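Side-chain contacts in DUF3863 domain-containing protein (Parabacteroides distasonis, PDB 3LM3), which is of unknown function but is probably a glycoside hydrolase or carbohydrate deacetylase: residues 30-35 / 39-44; 106-111 / 124-129; 48-53 / 290-295; 146-151 / 320-325. All coordinates share one frame; numbering follows the deposited sequence.

All four contacts lie in the DUF3863 region, whose parallel strands alternating with helices are consistent with the barrel-like folds of glycoside hydrolases and deacetylases. Interaction 1 lies within the loop that follows strand 21-29, and the same loop carries 48-53 on to interaction 3, where it meets helix 290-294. Interaction 2 packs helix 120-138 on strand 105-108; interaction 4 sets strand 146-148 against the start of helix 322-332. Interactions 2 and 4, centres about 12 Å apart, share bonds between neighbouring strands, including Tyr108 O to Met148 N. Interactions 3 and 4, centres about 23 Å apart, alternate along the chain, so both bring distant parts of the DUF3863 region together.

Interaction 1 of 4, residues 30-35 / 39-44; sequences RTTPWE and DVKLHP
Between Trp34 and Leu42 the chain doubles back on itself, and one nearly straight backbone hydrogen bond joins the two sides, Leu42 N to Trp34 O at 3.0 Å. Beside it Glu35 CA makes a CA-H...O contact with Val40 O. A water adds to the polar links: it donates to Thr32 OG1 and accepts from the backbone N of both Trp34 and His43.

The ring contacts run from Trp34 through His43 to Pro33. His43 turns an edge to the six-membered ring of Trp34, its CD2 over the indole face, a T-shaped pair with planes at 89° and centroids 5.0 Å apart. Pro33 CG then sits over a face of the imidazole, 3.8 Å from its centroid, a CH-pi contact.

The carboxylate of Glu35 gathers the polar groups of 30-35. With CG between the backbone N and the carbonyl carbon (chi1 53°), the chain reaches back to take Thr31 N on OE2 and the hydroxyls of Thr31 and Thr32 on OE1. Thr77 and Asn79 bond to it as well. A glutamine here, uncharged and with an NH2 in place of one oxygen, would probably leave Thr31 N or the threonine hydroxyls without their acceptor. Lys41 runs alongside, its NZ 4.9 Å from Glu35 OE1 and linked by a water to Thr31 OG1, so any attraction between the two charges is probably felt at a distance, while direct bonds fix the buried carboxylate.

Interaction 2 of 4, residues 106-111 / 124-129; sequences VTYFPG and NREMSE
This is strand-to-helix packing of the alternating beta/alpha kind: Tyr108, at the end of strand 105-108, reaches the helix 120-138 that follows it in the chain. Its CG stands anti to the backbone N (chi1 -171°), which carries the ring out to the helix at Glu126 and Met127. Ring atom CD2 lies 4.0 Å from Met127 CA and 4.1 Å from Met127 CG, the two side chains crossing at about a right angle. Beyond CG the selenomethionine chain leads away from Tyr108, to Asn156 and Leu160 of helix 154-163. Pro110 CD lies over one face of the tyrosine ring, toward its rim.

The phenol reaches Glu126 through a water lying in the ring plane: Tyr108 OH donates to it at 2.7 Å, and it donates to Glu126 OE1 at 2.8 Å. The carboxylate also bonds to Ser37 and pairs with Arg122. Apolar touch therefore serves the ring's flank, while its buried hydroxyl is satisfied by a bridging water that itself rests on a well-bonded acid.

Interaction 3 of 4, residues 48-53 / 290-295; sequences VDWHTL and MVHEFG
Trp50, closing a short 3-10 turn, brings its CA to within 5.2 Å of the CA of His292 on helix 290-294, with no hydrogen bond spanning the two segments. The contact is carried by rings instead. His292 sets CG anti to its own N (chi1 -168°), which brings the imidazole over the indole of Trp50, and CD2 does most of the touching, 3.3 Å from Trp50 CG and 3.2 Å above the indole plane. The rings are neither parallel nor perpendicular: their planes meet at 36°, with 4.1 Å between the centroids of the indole five-membered ring and the imidazole. A face of the imidazole is also met by Trp50 CA, a CH-pi contact 4.0 Å from the centroid, and Asp49 O lies over it too.

Through this pair the long loop that follows strand 21-29 rests on the short helix that follows strand 280-287, so the connections that follow two paired parallel strands meet at the protein surface. Gly295 ends that helix with positive phi and is the N-cap of the next, 296-313.

The far rim of the indole reaches Glu293. Glu293 CB lies 3.7 Å from Trp50 CZ3, and Glu293 OE1 sits at the ring edge, in plane, 3.9 Å from the same CZ3. That oxygen takes a hydrogen bond from Gln289 NE2, and Arg45 makes a long, weak ion pair with OE2.

Interaction 4 of 4, residues 146-151 / 320-325; sequences SIMGGF and VTFGEF
Met148, a selenomethionine, lays its tip flat over one face of the Phe322 ring. CE stands above the centre, 3.6 Å from the centroid and only 8° off the normal, in a CH-pi contact, while SE sits over the same face nearer CG, at 3.7 Å from Phe322 CG. The pair is a Met-aromatic contact whose side chains cross at about a right angle. Bends at chi2 (-58°) and chi3 (-63°) fold the Met148 chain round to bring the methyl over the ring.

The contact joins strand 146-148 to the first turn of helix 322-332 in the buried interior of the domain, consistent with a barrel-like fold. Thr321 and Glu324 form a capping box at that helix start: Glu324 N donates to Thr321 OG1 at 2.9 Å, and Thr321 N to Glu324 OE1 at 3.1 Å. Phe322 also packs on Thr24 and Cys26 of strand 21-29, so an alanine in its place would probably open a gap between that strand and Met148 and set the selenomethionine end free to turn.

Beside the ring, Ser146 points at the helix start, with OG 3.8 Å from Phe322 CB and CB 3.7 Å from Gly323 CA. With no side chain on Gly323, the backbones come close, Ser146 CA 4.5 Å from Gly323 CA. Glu105 accepts from Gly323 N, and more weakly from Ser146 OG.

Interaction 1 of 4, residues 30-35 / 39-44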
loop_
_atom_site.group_PDB
_atom_site.type_symbol
_atom_site.label_atom_id
_atom_site.label_comp_id
_atom_site.label_asym_id
_atom_site.label_seq_id
_atom_site.Cartn_x
_atom_site.Cartn_y
_atom_site.Cartn_z
ATOM N N ARG A 30 -11.678 11.163 8.200
ATOM C CA ARG A 30 -10.958 11.484 9.446
ATOM C C ARG A 30 -11.432 12.820 9.991
ATOM O O ARG A 30 -12.182 13.510 9.318
ATOM C CB ARG A 30 -9.440 11.489 9.189
ATOM C CG ARG A 30 -8.959 12.575 8.258
ATOM C CD ARG A 30 -7.656 12.226 7.584
ATOM N NE ARG A 30 -7.049 13.405 7.004
ATOM C CZ ARG A 30 -5.943 13.386 6.269
ATOM N NH1 ARG A 30 -5.359 12.236 5.955
ATOM N NH2 ARG A 30 -5.428 14.556 5.860
ATOM N N THR A 31 -11.001 13.183 11.207
ATOM C CA THR A 31 -11.250 14.496 11.792
ATOM C C THR A 31 -9.981 15.331 11.855
ATOM O O THR A 31 -10.049 16.547 11.954
ATOM C CB THR A 31 -11.915 14.459 13.188
ATOM O OG1 THR A 31 -10.930 14.311 14.230
ATOM C CG2 THR A 31 -13.040 13.404 13.298
ATOM N N THR A 32 -8.833 14.684 11.850
ATOM C CA THR A 32 -7.505 15.321 11.804
ATOM C C THR A 32 -6.592 14.360 11.024
ATOM O O THR A 32 -6.963 13.181 10.828
ATOM C CB THR A 32 -6.912 15.575 13.209
ATOM O OG1 THR A 32 -6.593 14.316 13.830
ATOM C CG2 THR A 32 -7.844 16.347 14.116
ATOM N N PRO A 33 -5.419 14.814 10.532
ATOM C CA PRO A 33 -4.724 13.985 9.568
ATOM C C PRO A 33 -4.127 12.680 10.052
ATOM O O PRO A 33 -4.166 11.694 9.319
ATOM C CB PRO A 33 -3.613 14.898 9.027
ATOM C CG PRO A 33 -4.149 16.253 9.192
ATOM C CD PRO A 33 -4.938 16.210 10.478
ATOM N N TRP A 34 -3.576 12.669 11.264
ATOM C CA TRP A 34 -2.770 11.535 11.745
ATOM C C TRP A 34 -3.245 11.110 13.130
ATOM O O TRP A 34 -2.472 11.069 14.113
ATOM C CB TRP A 34 -1.281 11.918 11.807
ATOM C CG TRP A 34 -0.627 12.298 10.492
ATOM C CD1 TRP A 34 -1.050 12.006 9.244
ATOM C CD2 TRP A 34 0.598 13.041 10.338
ATOM N NE1 TRP A 34 -0.160 12.522 8.300
ATOM C CE2 TRP A 34 0.856 13.152 8.956
ATOM C CE3 TRP A 34 1.507 13.603 11.240
ATOM C CZ2 TRP A 34 1.974 13.820 8.447
ATOM C CZ3 TRP A 34 2.628 14.276 10.728
ATOM C CH2 TRP A 34 2.846 14.366 9.348
ATOM N N GLU A 35 -4.531 10.826 13.243
ATOM C CA GLU A 35 -5.124 10.462 14.530
ATOM C C GLU A 35 -5.135 8.935 14.649
ATOM O O GLU A 35 -6.053 8.237 14.213
ATOM C CB GLU A 35 -6.470 11.132 14.789
ATOM C CG GLU A 35 -7.512 10.936 13.663
ATOM C CD GLU A 35 -8.738 11.794 13.806
ATOM O OE1 GLU A 35 -8.776 12.718 14.679
ATOM O OE2 GLU A 35 -9.703 11.529 13.064
ATOM N N ASP A 39 -7.177 10.235 21.414
ATOM C CA ASP A 39 -6.441 11.368 22.017
ATOM C C ASP A 39 -5.036 11.539 21.439
ATOM O O ASP A 39 -4.293 12.420 21.864
ATOM C CB ASP A 39 -6.379 11.185 23.544
ATOM C CG ASP A 39 -5.598 9.922 23.963
ATOM O OD1 ASP A 39 -5.733 8.863 23.329
ATOM O OD2 ASP A 39 -4.805 9.988 24.927
ATOM N N VAL A 40 -4.621 10.699 20.501
ATOM C CA VAL A 40 -3.283 10.759 19.947
ATOM C C VAL A 40 -3.408 11.267 18.528
ATOM O O VAL A 40 -3.609 10.491 17.593
ATOM C CB VAL A 40 -2.550 9.397 20.007
ATOM C CG1 VAL A 40 -1.117 9.520 19.481
ATOM C CG2 VAL A 40 -2.567 8.856 21.452
ATOM N N LYS A 41 -3.327 12.586 18.408
ATOM C CA LYS A 41 -3.502 13.310 17.164
ATOM C C LYS A 41 -2.155 13.855 16.794
ATOM O O LYS A 41 -1.709 14.854 17.355
ATOM C CB LYS A 41 -4.531 14.409 17.335
ATOM C CG LYS A 41 -5.915 13.938 17.641
ATOM C CD LYS A 41 -6.812 15.137 17.953
ATOM C CE LYS A 41 -8.246 14.775 17.948
ATOM N NZ LYS A 41 -9.080 15.945 18.352
ATOM N N LEU A 42 -1.452 13.178 15.910
ATOM C CA LEU A 42 -0.044 13.502 15.678
ATOM C C LEU A 42 0.139 14.752 14.786
ATOM O O LEU A 42 1.230 15.310 14.700
ATOM C CB LEU A 42 0.705 12.292 15.117
ATOM C CG LEU A 42 0.576 10.977 15.915
ATOM C CD1 LEU A 42 1.046 9.793 15.052
ATOM C CD2 LEU A 42 1.357 11.104 17.213
ATOM N N HIS A 43 -0.945 15.178 14.139
ATOM C CA HIS A 43 -0.971 16.371 13.293
ATOM C C HIS A 43 -2.049 17.285 13.827
ATOM O O HIS A 43 -3.153 16.828 14.132
ATOM C CB HIS A 43 -1.308 15.957 11.871
ATOM C CG HIS A 43 -1.046 17.020 10.859
ATOM N ND1 HIS A 43 -1.735 18.215 10.841
ATOM C CD2 HIS A 43 -0.151 17.078 9.846
ATOM C CE1 HIS A 43 -1.267 18.965 9.853
ATOM N NE2 HIS A 43 -0.318 18.292 9.226
ATOM N N PRO A 44 -1.765 18.589 13.965
ATOM C CA PRO A 44 -2.693 19.490 14.630
ATOM C C PRO A 44 -3.890 20.006 13.825
ATOM O O PRO A 44 -4.796 20.605 14.399
ATOM C CB PRO A 44 -1.791 20.689 15.021
ATOM C CG PRO A 44 -0.738 20.657 14.068
ATOM C CD PRO A 44 -0.475 19.239 13.680
HETATM O O HOH W 1 -11.745 14.991 16.771
HETATM O O HOH W 2 -3.807 14.272 13.694
#

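Interaction 2 of 4, residues 106-111 / 124-129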
loop_
_atom_site.group_PDB
_atom_site.type_symbol
_atom_site.label_atom_id
_atom_site.label_comp_id
_atom_site.label_asym_id
_atom_site.label_seq_id
_atom_site.Cartn_x
_atom_site.Cartn_y
_atom_site.Cartn_z
ATOM N N VAL A 106 -16.518 -1.180 4.505
ATOM C CA VAL A 106 -16.447 -0.158 5.530
ATOM C C VAL A 106 -15.550 -0.668 6.630
ATOM O O VAL A 106 -15.813 -1.729 7.228
ATOM C CB VAL A 106 -17.838 0.132 6.109
ATOM C CG1 VAL A 106 -17.759 1.321 7.148
ATOM C CG2 VAL A 106 -18.848 0.453 4.970
ATOM N N THR A 107 -14.452 0.037 6.871
ATOM C CA THR A 107 -13.520 -0.441 7.873
ATOM C C THR A 107 -12.762 0.668 8.569
ATOM O O THR A 107 -13.029 1.855 8.392
ATOM C CB THR A 107 -12.537 -1.508 7.265
ATOM O OG1 THR A 107 -11.953 -2.245 8.348
ATOM C CG2 THR A 107 -11.451 -0.846 6.370
ATOM N N TYR A 108 -11.902 0.244 9.487
ATOM C CA TYR A 108 -11.103 1.101 10.367
ATOM C C TYR A 108 -9.799 1.488 9.686
ATOM O O TYR A 108 -9.103 0.646 9.097
ATOM C CB TYR A 108 -10.820 0.337 11.668
ATOM C CG TYR A 108 -10.181 1.122 12.792
ATOM C CD1 TYR A 108 -10.579 2.401 13.071
ATOM C CD2 TYR A 108 -9.187 0.559 13.593
ATOM C CE1 TYR A 108 -9.982 3.141 14.121
ATOM C CE2 TYR A 108 -8.619 1.283 14.650
ATOM C CZ TYR A 108 -9.019 2.588 14.884
ATOM O OH TYR A 108 -8.505 3.425 15.875
ATOM N N PHE A 109 -9.446 2.770 9.812
ATOM C CA PHE A 109 -8.219 3.373 9.249
ATOM C C PHE A 109 -7.593 4.228 10.342
ATOM O O PHE A 109 -7.836 5.436 10.406
ATOM C CB PHE A 109 -8.556 4.225 8.013
ATOM C CG PHE A 109 -7.393 4.501 7.103
ATOM C CD1 PHE A 109 -6.162 4.851 7.585
ATOM C CD2 PHE A 109 -7.550 4.431 5.735
ATOM C CE1 PHE A 109 -5.086 5.109 6.716
ATOM C CE2 PHE A 109 -6.507 4.674 4.870
ATOM C CZ PHE A 109 -5.256 5.005 5.372
ATOM N N PRO A 110 -6.766 3.603 11.222
ATOM C CA PRO A 110 -6.239 4.290 12.412
ATOM C C PRO A 110 -5.067 5.239 12.147
ATOM O O PRO A 110 -4.014 5.116 12.764
ATOM C CB PRO A 110 -5.828 3.121 13.322
ATOM C CG PRO A 110 -5.570 2.016 12.419
ATOM C CD PRO A 110 -6.598 2.151 11.336
ATOM N N GLY A 111 -5.240 6.199 11.242
ATOM C CA GLY A 111 -4.324 7.356 11.188
ATOM C C GLY A 111 -2.907 7.095 10.735
ATOM O O GLY A 111 -1.990 7.825 11.116
ATOM N N ASN A 124 -4.679 -3.536 19.322
ATOM C CA ASN A 124 -5.616 -4.649 19.180
ATOM C C ASN A 124 -6.992 -4.299 19.771
ATOM O O ASN A 124 -8.040 -4.528 19.149
ATOM C CB ASN A 124 -5.071 -5.920 19.854
ATOM C CG ASN A 124 -3.830 -6.447 19.171
ATOM O OD1 ASN A 124 -3.523 -6.052 18.042
ATOM N ND2 ASN A 124 -3.084 -7.313 19.859
ATOM N N ARG A 125 -6.981 -3.737 20.966
ATOM C CA ARG A 125 -8.205 -3.383 21.663
ATOM C C ARG A 125 -9.015 -2.381 20.848
ATOM O O ARG A 125 -10.234 -2.514 20.723
ATOM C CB ARG A 125 -7.896 -2.832 23.054
ATOM C CG ARG A 125 -9.105 -2.328 23.790
ATOM C CD ARG A 125 -8.762 -1.925 25.220
ATOM N NE ARG A 125 -7.792 -0.821 25.262
ATOM C CZ ARG A 125 -6.516 -0.887 25.641
ATOM N NH1 ARG A 125 -5.955 -2.017 26.037
ATOM N NH2 ARG A 125 -5.774 0.210 25.614
ATOM N N GLU A 126 -8.352 -1.355 20.307
ATOM C CA GLU A 126 -9.050 -0.312 19.577
ATOM C C GLU A 126 -9.521 -0.792 18.210
ATOM O O GLU A 126 -10.609 -0.414 17.776
ATOM C CB GLU A 126 -8.187 0.957 19.506
ATOM C CG GLU A 126 -8.002 1.540 20.918
ATOM C CD GLU A 126 -7.269 2.861 20.982
ATOM O OE1 GLU A 126 -6.894 3.395 19.920
ATOM O OE2 GLU A 126 -7.081 3.355 22.123
HETATM N N MSE A 127 -8.774 -1.668 17.546
HETATM C CA MSE A 127 -9.291 -2.303 16.343
HETATM C C MSE A 127 -10.587 -3.038 16.651
HETATM O O MSE A 127 -11.555 -2.916 15.882
HETATM C CB MSE A 127 -8.271 -3.268 15.707
HETATM C CG MSE A 127 -7.093 -2.602 15.062
HETATM SE SE MSE A 127 -5.986 -3.748 13.975
HETATM C CE MSE A 127 -5.556 -5.066 15.332
ATOM N N SER A 128 -10.631 -3.810 17.736
ATOM C CA SER A 128 -11.863 -4.487 18.111
ATOM C C SER A 128 -13.012 -3.518 18.367
ATOM O O SER A 128 -14.161 -3.769 17.955
ATOM C CB SER A 128 -11.610 -5.383 19.306
ATOM O OG SER A 128 -10.785 -6.471 18.910
ATOM N N GLU A 129 -12.725 -2.405 19.031
ATOM C CA GLU A 129 -13.762 -1.396 19.280
ATOM C C GLU A 129 -14.313 -0.821 17.982
ATOM O O GLU A 129 -15.533 -0.634 17.828
ATOM C CB GLU A 129 -13.191 -0.250 20.140
ATOM C CG GLU A 129 -12.959 -0.618 21.593
ATOM C CD GLU A 129 -12.235 0.454 22.404
ATOM O OE1 GLU A 129 -11.808 1.497 21.834
ATOM O OE2 GLU A 129 -12.032 0.205 23.614
HETATM O O HOH W 3 -6.293 2.842 17.285
#

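Interaction 3 of 4, residues 48-53 / 290-295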
loop_
_atom_site.group_PDB
_atom_site.type_symbol
_atom_site.label_atom_id
_atom_site.label_comp_id
_atom_site.label_asym_id
_atom_site.label_seq_id
_atom_site.Cartn_x
_atom_site.Cartn_y
_atom_site.Cartn_z
ATOM N N VAL A 48 -12.583 19.003 10.520
ATOM C CA VAL A 48 -14.019 18.834 10.568
ATOM C C VAL A 48 -14.717 19.486 9.375
ATOM O O VAL A 48 -15.551 18.867 8.726
ATOM C CB VAL A 48 -14.576 19.309 11.920
ATOM C CG1 VAL A 48 -16.086 19.429 11.863
ATOM C CG2 VAL A 48 -14.088 18.348 13.027
ATOM N N ASP A 49 -14.341 20.720 9.045
ATOM C CA ASP A 49 -14.980 21.439 7.972
ATOM C C ASP A 49 -14.541 20.981 6.592
ATOM O O ASP A 49 -15.133 21.356 5.592
ATOM C CB ASP A 49 -14.727 22.942 8.134
ATOM C CG ASP A 49 -15.329 23.518 9.412
ATOM O OD1 ASP A 49 -16.236 22.916 10.040
ATOM O OD2 ASP A 49 -14.876 24.616 9.810
ATOM N N TRP A 50 -13.517 20.117 6.528
ATOM C CA TRP A 50 -12.978 19.599 5.279
ATOM C C TRP A 50 -13.691 18.308 4.842
ATOM O O TRP A 50 -13.395 17.761 3.768
ATOM C CB TRP A 50 -11.477 19.301 5.417
ATOM C CG TRP A 50 -10.609 20.477 5.788
ATOM C CD1 TRP A 50 -10.930 21.511 6.588
ATOM C CD2 TRP A 50 -9.259 20.685 5.377
ATOM N NE1 TRP A 50 -9.861 22.379 6.696
ATOM C CE2 TRP A 50 -8.821 21.889 5.961
ATOM C CE3 TRP A 50 -8.387 19.982 4.557
ATOM C CZ2 TRP A 50 -7.538 22.397 5.743
ATOM C CZ3 TRP A 50 -7.114 20.495 4.346
ATOM C CH2 TRP A 50 -6.716 21.677 4.932
ATOM N N HIS A 51 -14.627 17.844 5.680
ATOM C CA HIS A 51 -15.371 16.618 5.459
ATOM C C HIS A 51 -16.841 16.983 5.344
ATOM O O HIS A 51 -17.452 17.434 6.302
ATOM C CB HIS A 51 -15.141 15.597 6.575
ATOM C CG HIS A 51 -13.754 15.035 6.579
ATOM N ND1 HIS A 51 -12.681 15.688 7.140
ATOM C CD2 HIS A 51 -13.252 13.925 5.987
ATOM C CE1 HIS A 51 -11.580 14.981 6.916
ATOM N NE2 HIS A 51 -11.903 13.899 6.225
ATOM N N THR A 52 -17.397 16.803 4.156
ATOM C CA THR A 52 -18.804 17.101 3.894
ATOM C C THR A 52 -19.435 15.929 3.152
ATOM O O THR A 52 -18.764 15.190 2.404
ATOM C CB THR A 52 -19.040 18.390 3.083
ATOM O OG1 THR A 52 -18.614 18.193 1.738
ATOM C CG2 THR A 52 -18.335 19.580 3.726
ATOM N N LEU A 53 -20.744 15.780 3.334
ATOM C CA LEU A 53 -21.491 14.793 2.582
ATOM C C LEU A 53 -21.353 15.029 1.082
ATOM O O LEU A 53 -21.096 14.107 0.337
ATOM C CB LEU A 53 -22.961 14.838 2.985
ATOM C CG LEU A 53 -23.930 13.989 2.134
ATOM C CD1 LEU A 53 -23.577 12.479 2.149
ATOM C CD2 LEU A 53 -25.367 14.229 2.607
HETATM N N MSE A 290 -9.158 15.750 0.451
HETATM C CA MSE A 290 -8.482 16.361 -0.704
HETATM C C MSE A 290 -9.413 17.259 -1.485
HETATM O O MSE A 290 -8.970 18.268 -2.098
HETATM C CB MSE A 290 -7.879 15.315 -1.650
HETATM C CG MSE A 290 -6.625 14.689 -1.136
HETATM SE SE MSE A 290 -5.707 13.516 -2.342
HETATM C CE MSE A 290 -7.274 12.525 -2.917
ATOM N N VAL A 291 -10.700 16.942 -1.491
ATOM C CA VAL A 291 -11.701 17.782 -2.191
ATOM C C VAL A 291 -11.665 19.199 -1.607
ATOM O O VAL A 291 -11.686 20.190 -2.346
ATOM C CB VAL A 291 -13.118 17.161 -2.098
ATOM C CG1 VAL A 291 -14.215 18.176 -2.375
ATOM C CG2 VAL A 291 -13.210 15.916 -2.984
ATOM N N HIS A 292 -11.593 19.301 -0.288
ATOM C CA HIS A 292 -11.508 20.615 0.374
ATOM C C HIS A 292 -10.127 21.252 0.196
ATOM O O HIS A 292 -10.009 22.476 -0.058
ATOM C CB HIS A 292 -11.791 20.486 1.865
ATOM C CG HIS A 292 -12.002 21.793 2.550
ATOM N ND1 HIS A 292 -13.212 22.441 2.511
ATOM C CD2 HIS A 292 -11.178 22.568 3.301
ATOM C CE1 HIS A 292 -13.126 23.567 3.198
ATOM N NE2 HIS A 292 -11.906 23.661 3.690
ATOM N N GLU A 293 -9.065 20.466 0.331
ATOM C CA GLU A 293 -7.711 21.034 0.293
ATOM C C GLU A 293 -7.355 21.589 -1.090
ATOM O O GLU A 293 -6.701 22.640 -1.206
ATOM C CB GLU A 293 -6.675 20.007 0.729
ATOM C CG GLU A 293 -5.313 20.639 0.966
ATOM C CD GLU A 293 -4.327 19.779 1.717
ATOM O OE1 GLU A 293 -4.610 18.609 2.056
ATOM O OE2 GLU A 293 -3.190 20.306 1.944
ATOM N N PHE A 294 -7.789 20.897 -2.135
ATOM C CA PHE A 294 -7.345 21.179 -3.509
ATOM C C PHE A 294 -8.423 21.594 -4.480
ATOM O O PHE A 294 -8.112 22.075 -5.564
ATOM C CB PHE A 294 -6.610 19.960 -4.060
ATOM C CG PHE A 294 -5.435 19.551 -3.227
ATOM C CD1 PHE A 294 -4.353 20.417 -3.045
ATOM C CD2 PHE A 294 -5.410 18.358 -2.549
ATOM C CE1 PHE A 294 -3.267 20.045 -2.252
ATOM C CE2 PHE A 294 -4.311 17.996 -1.760
ATOM C CZ PHE A 294 -3.256 18.864 -1.603
ATOM N N GLY A 295 -9.675 21.430 -4.112
ATOM C CA GLY A 295 -10.813 21.833 -4.911
ATOM C C GLY A 295 -11.589 20.634 -5.413
ATOM O O GLY A 295 -10.987 19.635 -5.862
#

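Interaction 4 of 4, residues 146-151 / 320-325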
loop_
_atom_site.group_PDB
_atom_site.type_symbol
_atom_site.label_atom_id
_atom_site.label_comp_id
_atom_site.label_asym_id
_atom_site.label_seq_id
_atom_site.Cartn_x
_atom_site.Cartn_y
_atom_site.Cartn_z
ATOM N N SER A 146 -11.081 -6.452 5.672
ATOM C CA SER A 146 -9.722 -5.921 5.891
ATOM C C SER A 146 -9.771 -4.831 6.941
ATOM O O SER A 146 -10.881 -4.353 7.288
ATOM C CB SER A 146 -9.159 -5.327 4.588
ATOM O OG SER A 146 -9.835 -4.143 4.220
ATOM N N ILE A 147 -8.585 -4.468 7.437
ATOM C CA ILE A 147 -8.341 -3.251 8.205
ATOM C C ILE A 147 -7.300 -2.439 7.442
ATOM O O ILE A 147 -6.327 -2.997 6.930
ATOM C CB ILE A 147 -7.789 -3.587 9.612
ATOM C CG1 ILE A 147 -8.840 -4.344 10.411
ATOM C CG2 ILE A 147 -7.308 -2.330 10.388
ATOM C CD1 ILE A 147 -10.023 -3.502 10.966
HETATM N N MSE A 148 -7.480 -1.119 7.390
HETATM C CA MSE A 148 -6.555 -0.203 6.708
HETATM C C MSE A 148 -5.558 0.330 7.721
HETATM O O MSE A 148 -5.683 1.453 8.204
HETATM C CB MSE A 148 -7.304 0.948 6.028
HETATM C CG MSE A 148 -8.317 0.497 4.971
HETATM SE SE MSE A 148 -7.577 -0.585 3.493
HETATM C CE MSE A 148 -6.368 0.719 2.740
ATOM N N GLY A 149 -4.603 -0.514 8.088
ATOM C CA GLY A 149 -3.752 -0.230 9.234
ATOM C C GLY A 149 -2.558 0.658 9.002
ATOM O O GLY A 149 -2.175 1.431 9.900
ATOM N N GLY A 150 -1.865 0.497 7.872
ATOM C CA GLY A 150 -0.557 1.169 7.672
ATOM C C GLY A 150 0.486 0.503 8.573
ATOM O O GLY A 150 0.789 -0.665 8.382
ATOM N N PHE A 151 1.059 1.260 9.490
ATOM C CA PHE A 151 1.975 0.666 10.438
ATOM C C PHE A 151 1.155 -0.241 11.384
ATOM O O PHE A 151 0.757 0.302 12.429
ATOM C CB PHE A 151 2.794 1.764 11.181
ATOM C CG PHE A 151 3.884 2.382 10.325
ATOM C CD1 PHE A 151 3.566 3.275 9.318
ATOM C CD2 PHE A 151 5.196 1.981 10.442
ATOM C CE1 PHE A 151 4.565 3.835 8.504
ATOM C CE2 PHE A 151 6.192 2.543 9.638
ATOM C CZ PHE A 151 5.872 3.455 8.676
ATOM N N VAL A 320 -12.185 -3.383 -7.004
ATOM C CA VAL A 320 -12.734 -4.153 -5.877
ATOM C C VAL A 320 -12.203 -3.609 -4.562
ATOM O O VAL A 320 -11.276 -2.800 -4.526
ATOM C CB VAL A 320 -12.419 -5.667 -6.020
ATOM C CG1 VAL A 320 -12.939 -6.187 -7.377
ATOM C CG2 VAL A 320 -10.941 -5.948 -5.886
ATOM N N THR A 321 -12.816 -4.050 -3.470
ATOM C CA THR A 321 -12.392 -3.601 -2.158
ATOM C C THR A 321 -11.041 -4.220 -1.765
ATOM O O THR A 321 -10.659 -5.273 -2.291
ATOM C CB THR A 321 -13.432 -3.888 -1.070
ATOM O OG1 THR A 321 -13.381 -5.282 -0.733
ATOM C CG2 THR A 321 -14.841 -3.500 -1.506
ATOM N N PHE A 322 -10.312 -3.567 -0.855
ATOM C CA PHE A 322 -9.078 -4.161 -0.313
ATOM C C PHE A 322 -9.344 -5.544 0.225
ATOM O O PHE A 322 -8.601 -6.476 -0.045
ATOM C CB PHE A 322 -8.451 -3.242 0.761
ATOM C CG PHE A 322 -7.471 -2.216 0.214
ATOM C CD1 PHE A 322 -7.921 -1.036 -0.333
ATOM C CD2 PHE A 322 -6.102 -2.450 0.254
ATOM C CE1 PHE A 322 -7.032 -0.085 -0.826
ATOM C CE2 PHE A 322 -5.201 -1.502 -0.238
ATOM C CZ PHE A 322 -5.669 -0.323 -0.786
ATOM N N GLY A 323 -10.397 -5.684 1.039
ATOM C CA GLY A 323 -10.713 -6.956 1.640
ATOM C C GLY A 323 -11.038 -8.031 0.611
ATOM O O GLY A 323 -10.621 -9.192 0.747
ATOM N N GLU A 324 -11.804 -7.689 -0.424
ATOM C CA GLU A 324 -12.180 -8.678 -1.466
ATOM C C GLU A 324 -10.930 -9.168 -2.173
ATOM O O GLU A 324 -10.762 -10.362 -2.444
ATOM C CB GLU A 324 -13.071 -8.061 -2.541
ATOM C CG GLU A 324 -14.488 -7.964 -2.283
ATOM C CD GLU A 324 -15.093 -7.447 -3.590
ATOM O OE1 GLU A 324 -15.060 -6.230 -3.792
ATOM O OE2 GLU A 324 -15.436 -8.262 -4.477
ATOM N N PHE A 325 -10.047 -8.245 -2.536
ATOM C CA PHE A 325 -8.837 -8.615 -3.243
ATOM C C PHE A 325 -7.965 -9.508 -2.367
ATOM O O PHE A 325 -7.458 -10.524 -2.829
ATOM C CB PHE A 325 -8.041 -7.382 -3.697
ATOM C CG PHE A 325 -6.712 -7.756 -4.286
ATOM C CD1 PHE A 325 -6.627 -8.387 -5.522
ATOM C CD2 PHE A 325 -5.537 -7.568 -3.554
ATOM C CE1 PHE A 325 -5.394 -8.840 -6.008
ATOM C CE2 PHE A 325 -4.337 -8.009 -4.007
ATOM C CZ PHE A 325 -4.232 -8.623 -5.261
#